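Local coordinates for endo-1,4-b-d-mannanase (Trichoderma reesei, PDB 1QNR), which hydrolyses internal beta-1,4-mannosidic linkages of mannan polysaccharides as an endo-mannanase of glycoside hydrolase family 5, at residues A[40-54]-A[302-314]. Sequence-based numbering, arbitrary orientation.
Sequences STFSHISSSGLKVVR and GDMFWQWGDTFAN
Strands 52-54 and 302-305 run in broadly the same direction, 48° apart with axes approaching to 8.5 Å, and the chain beyond the second strand runs on beneath helix 35-47, bringing Trp308 against Ile45 and Asp310 against Thr41 and His44. Trp308 provides a broad apolar plate: Ile45 CG1 sits 3.6 Å from the centroid of its six-membered ring, a CH-pi contact over the face, while Leu50 CD1 comes within 3.6 Å of Trp308 CZ3. With CG anti to the backbone N (chi1 -165°), the indole slides under the helix, and its polar edge turns to Asp310. There one carboxylate oxygen serves two rings: His44 ND1 donates to the syn lone pair of Asp310 OD2 at 2.8 Å, nearly straight at 165°, and Trp308 NE1 reaches the same oxygen from the anti side at 2.9 Å, tilted out of the carboxylate plane. Thr311 N holds OD1, so the carboxylate is fixed in rotation, and its charge would probably favour a protonated His44. Were Trp308 an alanine, the indole surface under Ile45 and beside Leu50 would be gone, and Asp310, keeping His44 and Thr311 as donors, would probably turn more freely. Farther along, a water bridges Ser40 OG, Thr311 O and Thr41 OG1, the last also hydrogen-bonded to Asp37 O. At the other end the unbranched, bent Met304 lays its CE against Val52 CG1 (3.8 Å) and Arg54 CB; both strands pair with strand 21-25. The last barrel strand and following loop thus pack on the helix of the 21-25 to 52-54 beta-alpha-beta crossover, in the TIM barrel of family 5.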
loop_
_atom_site.group_PDB
_atom_site.type_symbol
_atom_site.label_atom_id
_atom_site.label_comp_id
_atom_site.label_asym_id
_atom_site.label_seq_id
_atom_site.Cartn_x
_atom_site.Cartn_y
_atom_site.Cartn_z
ATOM N N SER A 40 -4.862 -20.173 4.711
ATOM C CA SER A 40 -5.077 -20.042 6.159
ATOM C C SER A 40 -4.948 -18.592 6.611
ATOM O O SER A 40 -5.716 -18.126 7.461
ATOM C CB SER A 40 -4.153 -20.985 6.964
ATOM O OG SER A 40 -2.777 -20.768 6.691
ATOM N N THR A 41 -4.010 -17.844 6.046
ATOM C CA THR A 41 -3.816 -16.442 6.436
ATOM C C THR A 41 -5.054 -15.604 6.059
ATOM O O THR A 41 -5.578 -14.814 6.878
ATOM C CB THR A 41 -2.561 -15.898 5.721
ATOM O OG1 THR A 41 -1.408 -16.711 6.111
ATOM C CG2 THR A 41 -2.275 -14.431 6.125
ATOM N N PHE A 42 -5.557 -15.770 4.810
ATOM C CA PHE A 42 -6.759 -15.006 4.413
ATOM C C PHE A 42 -7.993 -15.479 5.157
ATOM O O PHE A 42 -8.901 -14.627 5.439
ATOM C CB PHE A 42 -6.921 -15.046 2.877
ATOM C CG PHE A 42 -6.056 -14.066 2.137
ATOM C CD1 PHE A 42 -5.032 -13.310 2.716
ATOM C CD2 PHE A 42 -6.333 -13.852 0.780
ATOM C CE1 PHE A 42 -4.297 -12.343 1.976
ATOM C CE2 PHE A 42 -5.609 -12.931 0.055
ATOM C CZ PHE A 42 -4.585 -12.170 0.644
ATOM N N SER A 43 -8.087 -16.756 5.540
ATOM C CA SER A 43 -9.221 -17.175 6.396
ATOM C C SER A 43 -9.214 -16.401 7.698
ATOM O O SER A 43 -10.217 -15.864 8.204
ATOM C CB SER A 43 -9.175 -18.727 6.621
ATOM O OG SER A 43 -10.293 -19.117 7.480
ATOM N N HIS A 44 -8.048 -16.220 8.350
ATOM C CA HIS A 44 -7.925 -15.512 9.641
ATOM C C HIS A 44 -8.213 -14.015 9.526
ATOM O O HIS A 44 -8.877 -13.413 10.387
ATOM C CB HIS A 44 -6.485 -15.715 10.167
ATOM C CG HIS A 44 -6.131 -17.142 10.405
ATOM N ND1 HIS A 44 -4.805 -17.510 10.508
ATOM C CD2 HIS A 44 -6.845 -18.303 10.583
ATOM C CE1 HIS A 44 -4.690 -18.827 10.689
ATOM N NE2 HIS A 44 -5.921 -19.342 10.743
ATOM N N ILE A 45 -7.695 -13.391 8.428
ATOM C CA ILE A 45 -8.006 -11.943 8.229
ATOM C C ILE A 45 -9.512 -11.747 7.994
ATOM O O ILE A 45 -10.113 -10.851 8.618
ATOM C CB ILE A 45 -7.184 -11.441 6.999
ATOM C CG1 ILE A 45 -5.709 -11.406 7.362
ATOM C CG2 ILE A 45 -7.655 -10.063 6.504
ATOM C CD1 ILE A 45 -4.777 -11.076 6.165
ATOM N N SER A 46 -10.158 -12.588 7.177
ATOM C CA SER A 46 -11.592 -12.446 6.926
ATOM C C SER A 46 -12.425 -12.738 8.179
ATOM O O SER A 46 -13.354 -11.964 8.497
ATOM C CB SER A 46 -11.966 -13.290 5.738
ATOM O OG SER A 46 -13.406 -13.356 5.585
ATOM N N SER A 47 -12.103 -13.820 8.916
ATOM C CA SER A 47 -12.919 -14.088 10.139
ATOM C C SER A 47 -12.723 -13.061 11.239
ATOM O O SER A 47 -13.573 -12.826 12.138
ATOM C CB SER A 47 -12.657 -15.523 10.623
ATOM O OG SER A 47 -11.374 -15.645 11.127
ATOM N N SER A 48 -11.599 -12.287 11.237
ATOM C CA SER A 48 -11.404 -11.175 12.171
ATOM C C SER A 48 -12.255 -9.956 11.803
ATOM O O SER A 48 -12.352 -9.026 12.624
ATOM C CB SER A 48 -9.894 -10.765 12.094
ATOM O OG SER A 48 -9.031 -11.759 12.614
ATOM N N GLY A 49 -12.839 -9.922 10.621
ATOM C CA GLY A 49 -13.691 -8.792 10.223
ATOM C C GLY A 49 -13.023 -7.719 9.385
ATOM O O GLY A 49 -13.642 -6.678 9.157
ATOM N N LEU A 50 -11.747 -7.956 9.003
ATOM C CA LEU A 50 -11.037 -7.001 8.154
ATOM C C LEU A 50 -11.510 -7.200 6.710
ATOM O O LEU A 50 -11.766 -8.350 6.263
ATOM C CB LEU A 50 -9.518 -7.257 8.291
ATOM C CG LEU A 50 -8.965 -7.010 9.717
ATOM C CD1 LEU A 50 -7.464 -7.363 9.739
ATOM C CD2 LEU A 50 -9.175 -5.589 10.206
ATOM N N LYS A 51 -11.510 -6.104 5.963
ATOM C CA LYS A 51 -12.112 -6.195 4.585
ATOM C C LYS A 51 -11.091 -5.971 3.494
ATOM O O LYS A 51 -11.352 -6.315 2.286
ATOM C CB LYS A 51 -13.200 -5.085 4.419
ATOM C CG LYS A 51 -14.509 -5.482 5.186
ATOM C CD LYS A 51 -15.606 -4.406 4.853
ATOM C CE LYS A 51 -16.928 -4.866 5.528
ATOM N NZ LYS A 51 -18.067 -3.871 5.224
ATOM N N VAL A 52 -9.900 -5.434 3.784
ATOM C CA VAL A 52 -8.901 -5.002 2.769
ATOM C C VAL A 52 -7.495 -5.407 3.226
ATOM O O VAL A 52 -7.171 -5.261 4.432
ATOM C CB VAL A 52 -8.959 -3.460 2.578
ATOM C CG1 VAL A 52 -8.045 -3.079 1.367
ATOM C CG2 VAL A 52 -10.374 -2.943 2.278
ATOM N N VAL A 53 -6.703 -5.934 2.291
ATOM C CA VAL A 53 -5.323 -6.365 2.566
ATOM C C VAL A 53 -4.410 -5.649 1.551
ATOM O O VAL A 53 -4.696 -5.637 0.341
ATOM C CB VAL A 53 -5.119 -7.912 2.419
ATOM C CG1 VAL A 53 -3.718 -8.321 2.919
ATOM C CG2 VAL A 53 -6.169 -8.648 3.208
ATOM N N ARG A 54 -3.278 -5.111 2.048
ATOM C CA ARG A 54 -2.264 -4.468 1.149
ATOM C C ARG A 54 -1.128 -5.463 0.944
ATOM O O ARG A 54 -0.524 -5.948 1.939
ATOM C CB ARG A 54 -1.874 -3.117 1.750
ATOM C CG ARG A 54 -0.876 -2.349 0.819
ATOM C CD ARG A 54 -0.943 -0.849 1.213
ATOM N NE ARG A 54 0.124 -0.040 0.556
ATOM C CZ ARG A 54 1.334 0.212 1.115
ATOM N NH1 ARG A 54 1.678 -0.348 2.288
ATOM N NH2 ARG A 54 2.135 1.074 0.477
ATOM N N GLY A 302 -10.953 4.770 5.940
ATOM C CA GLY A 302 -10.599 3.453 6.614
ATOM C C GLY A 302 -9.130 3.563 7.078
ATOM O O GLY A 302 -8.453 4.551 6.849
ATOM N N ASP A 303 -8.686 2.465 7.759
ATOM C CA ASP A 303 -7.298 2.394 8.273
ATOM C C ASP A 303 -6.756 0.960 8.230
ATOM O O ASP A 303 -7.538 -0.008 8.221
ATOM C CB ASP A 303 -7.165 2.923 9.732
ATOM C CG ASP A 303 -7.808 1.934 10.739
ATOM O OD1 ASP A 303 -7.130 0.996 11.205
ATOM O OD2 ASP A 303 -8.993 2.162 11.083
ATOM N N MET A 304 -5.407 0.854 8.052
ATOM C CA MET A 304 -4.729 -0.471 7.891
ATOM C C MET A 304 -3.456 -0.449 8.687
ATOM O O MET A 304 -2.451 0.221 8.336
ATOM C CB MET A 304 -4.399 -0.705 6.381
ATOM C CG MET A 304 -5.681 -0.537 5.532
ATOM S SD MET A 304 -5.480 -0.561 3.735
ATOM C CE MET A 304 -5.065 -2.260 3.544
ATOM N N PHE A 305 -3.386 -1.220 9.786
ATOM C CA PHE A 305 -2.161 -1.267 10.584
ATOM C C PHE A 305 -1.032 -1.990 9.843
ATOM O O PHE A 305 -1.269 -2.880 8.993
ATOM C CB PHE A 305 -2.402 -1.916 11.969
ATOM C CG PHE A 305 -2.854 -3.377 11.963
ATOM C CD1 PHE A 305 -4.182 -3.730 11.786
ATOM C CD2 PHE A 305 -1.898 -4.396 12.039
ATOM C CE1 PHE A 305 -4.576 -5.069 11.858
ATOM C CE2 PHE A 305 -2.321 -5.759 12.070
ATOM C CZ PHE A 305 -3.645 -6.084 11.930
ATOM N N TRP A 306 0.227 -1.599 10.183
ATOM C CA TRP A 306 1.413 -2.358 9.759
ATOM C C TRP A 306 1.883 -3.174 10.946
ATOM O O TRP A 306 2.286 -2.536 11.988
ATOM C CB TRP A 306 2.537 -1.381 9.255
ATOM C CG TRP A 306 3.740 -2.180 8.785
ATOM C CD1 TRP A 306 4.756 -2.689 9.557
ATOM C CD2 TRP A 306 4.065 -2.547 7.425
ATOM N NE1 TRP A 306 5.662 -3.373 8.771
ATOM C CE2 TRP A 306 5.271 -3.287 7.431
ATOM C CE3 TRP A 306 3.436 -2.291 6.187
ATOM C CZ2 TRP A 306 5.850 -3.820 6.301
ATOM C CZ3 TRP A 306 4.065 -2.765 5.009
ATOM C CH2 TRP A 306 5.249 -3.538 5.050
ATOM N N GLN A 307 1.783 -4.522 11.017
ATOM C CA GLN A 307 1.382 -5.376 9.893
ATOM C C GLN A 307 0.876 -6.714 10.462
ATOM O O GLN A 307 1.105 -7.055 11.644
ATOM C CB GLN A 307 2.584 -5.696 8.977
ATOM C CG GLN A 307 3.759 -6.469 9.679
ATOM C CD GLN A 307 4.815 -6.976 8.684
ATOM O OE1 GLN A 307 4.587 -7.337 7.538
ATOM N NE2 GLN A 307 6.099 -7.062 9.169
ATOM N N TRP A 308 0.163 -7.498 9.602
ATOM C CA TRP A 308 -0.262 -8.839 10.010
ATOM C C TRP A 308 0.896 -9.810 10.206
ATOM O O TRP A 308 1.829 -9.808 9.388
ATOM C CB TRP A 308 -1.176 -9.392 8.844
ATOM C CG TRP A 308 -2.011 -10.617 9.206
ATOM C CD1 TRP A 308 -1.717 -11.915 8.987
ATOM C CD2 TRP A 308 -3.226 -10.557 9.982
ATOM N NE1 TRP A 308 -2.759 -12.721 9.505
ATOM C CE2 TRP A 308 -3.670 -11.886 10.175
ATOM C CE3 TRP A 308 -4.004 -9.476 10.480
ATOM C CZ2 TRP A 308 -4.869 -12.218 10.855
ATOM C CZ3 TRP A 308 -5.196 -9.809 11.165
ATOM C CH2 TRP A 308 -5.600 -11.182 11.353
ATOM N N GLY A 309 0.811 -10.631 11.266
ATOM C CA GLY A 309 1.735 -11.789 11.430
ATOM C C GLY A 309 0.879 -13.060 11.585
ATOM O O GLY A 309 -0.210 -12.968 12.156
ATOM N N ASP A 310 1.383 -14.139 10.978
ATOM C CA ASP A 310 0.593 -15.392 11.118
ATOM C C ASP A 310 1.543 -16.589 11.080
ATOM O O ASP A 310 2.783 -16.449 10.935
ATOM C CB ASP A 310 -0.443 -15.479 9.955
ATOM C CG ASP A 310 -1.759 -16.101 10.425
ATOM O OD1 ASP A 310 -1.764 -17.071 11.253
ATOM O OD2 ASP A 310 -2.830 -15.636 9.919
ATOM N N THR A 311 1.006 -17.790 11.301
ATOM C CA THR A 311 1.790 -19.015 11.298
ATOM C C THR A 311 1.086 -20.093 10.498
ATOM O O THR A 311 -0.153 -19.941 10.194
ATOM C CB THR A 311 2.039 -19.532 12.750
ATOM O OG1 THR A 311 0.801 -19.985 13.340
ATOM C CG2 THR A 311 2.684 -18.463 13.623
ATOM N N PHE A 312 1.807 -21.109 10.030
ATOM C CA PHE A 312 1.300 -22.024 8.998
ATOM C C PHE A 312 1.160 -23.461 9.518
ATOM O O PHE A 312 1.645 -23.825 10.596
ATOM C CB PHE A 312 2.283 -21.956 7.814
ATOM C CG PHE A 312 2.549 -20.538 7.337
ATOM C CD1 PHE A 312 1.466 -19.645 7.072
ATOM C CD2 PHE A 312 3.843 -20.098 7.138
ATOM C CE1 PHE A 312 1.747 -18.326 6.669
ATOM C CE2 PHE A 312 4.073 -18.790 6.686
ATOM C CZ PHE A 312 3.031 -17.871 6.498
ATOM N N ALA A 313 0.464 -24.318 8.726
ATOM C CA ALA A 313 0.220 -25.702 9.160
ATOM C C ALA A 313 1.474 -26.474 9.545
ATOM O O ALA A 313 1.368 -27.411 10.399
ATOM C CB ALA A 313 -0.552 -26.476 8.066
ATOM N N ASN A 314 2.623 -26.213 8.902
ATOM C CA ASN A 314 3.853 -26.950 9.226
ATOM C C ASN A 314 4.615 -26.374 10.422
ATOM O O ASN A 314 5.729 -26.868 10.719
ATOM C CB ASN A 314 4.725 -26.989 7.977
ATOM C CG ASN A 314 5.340 -25.645 7.639
ATOM O OD1 ASN A 314 4.909 -24.572 8.093
ATOM N ND2 ASN A 314 6.406 -25.585 6.820
HETATM O O HOH W 1 -1.885 -18.723 8.269
HETATM O O HOH W 2 -1.076 -23.028 6.566
#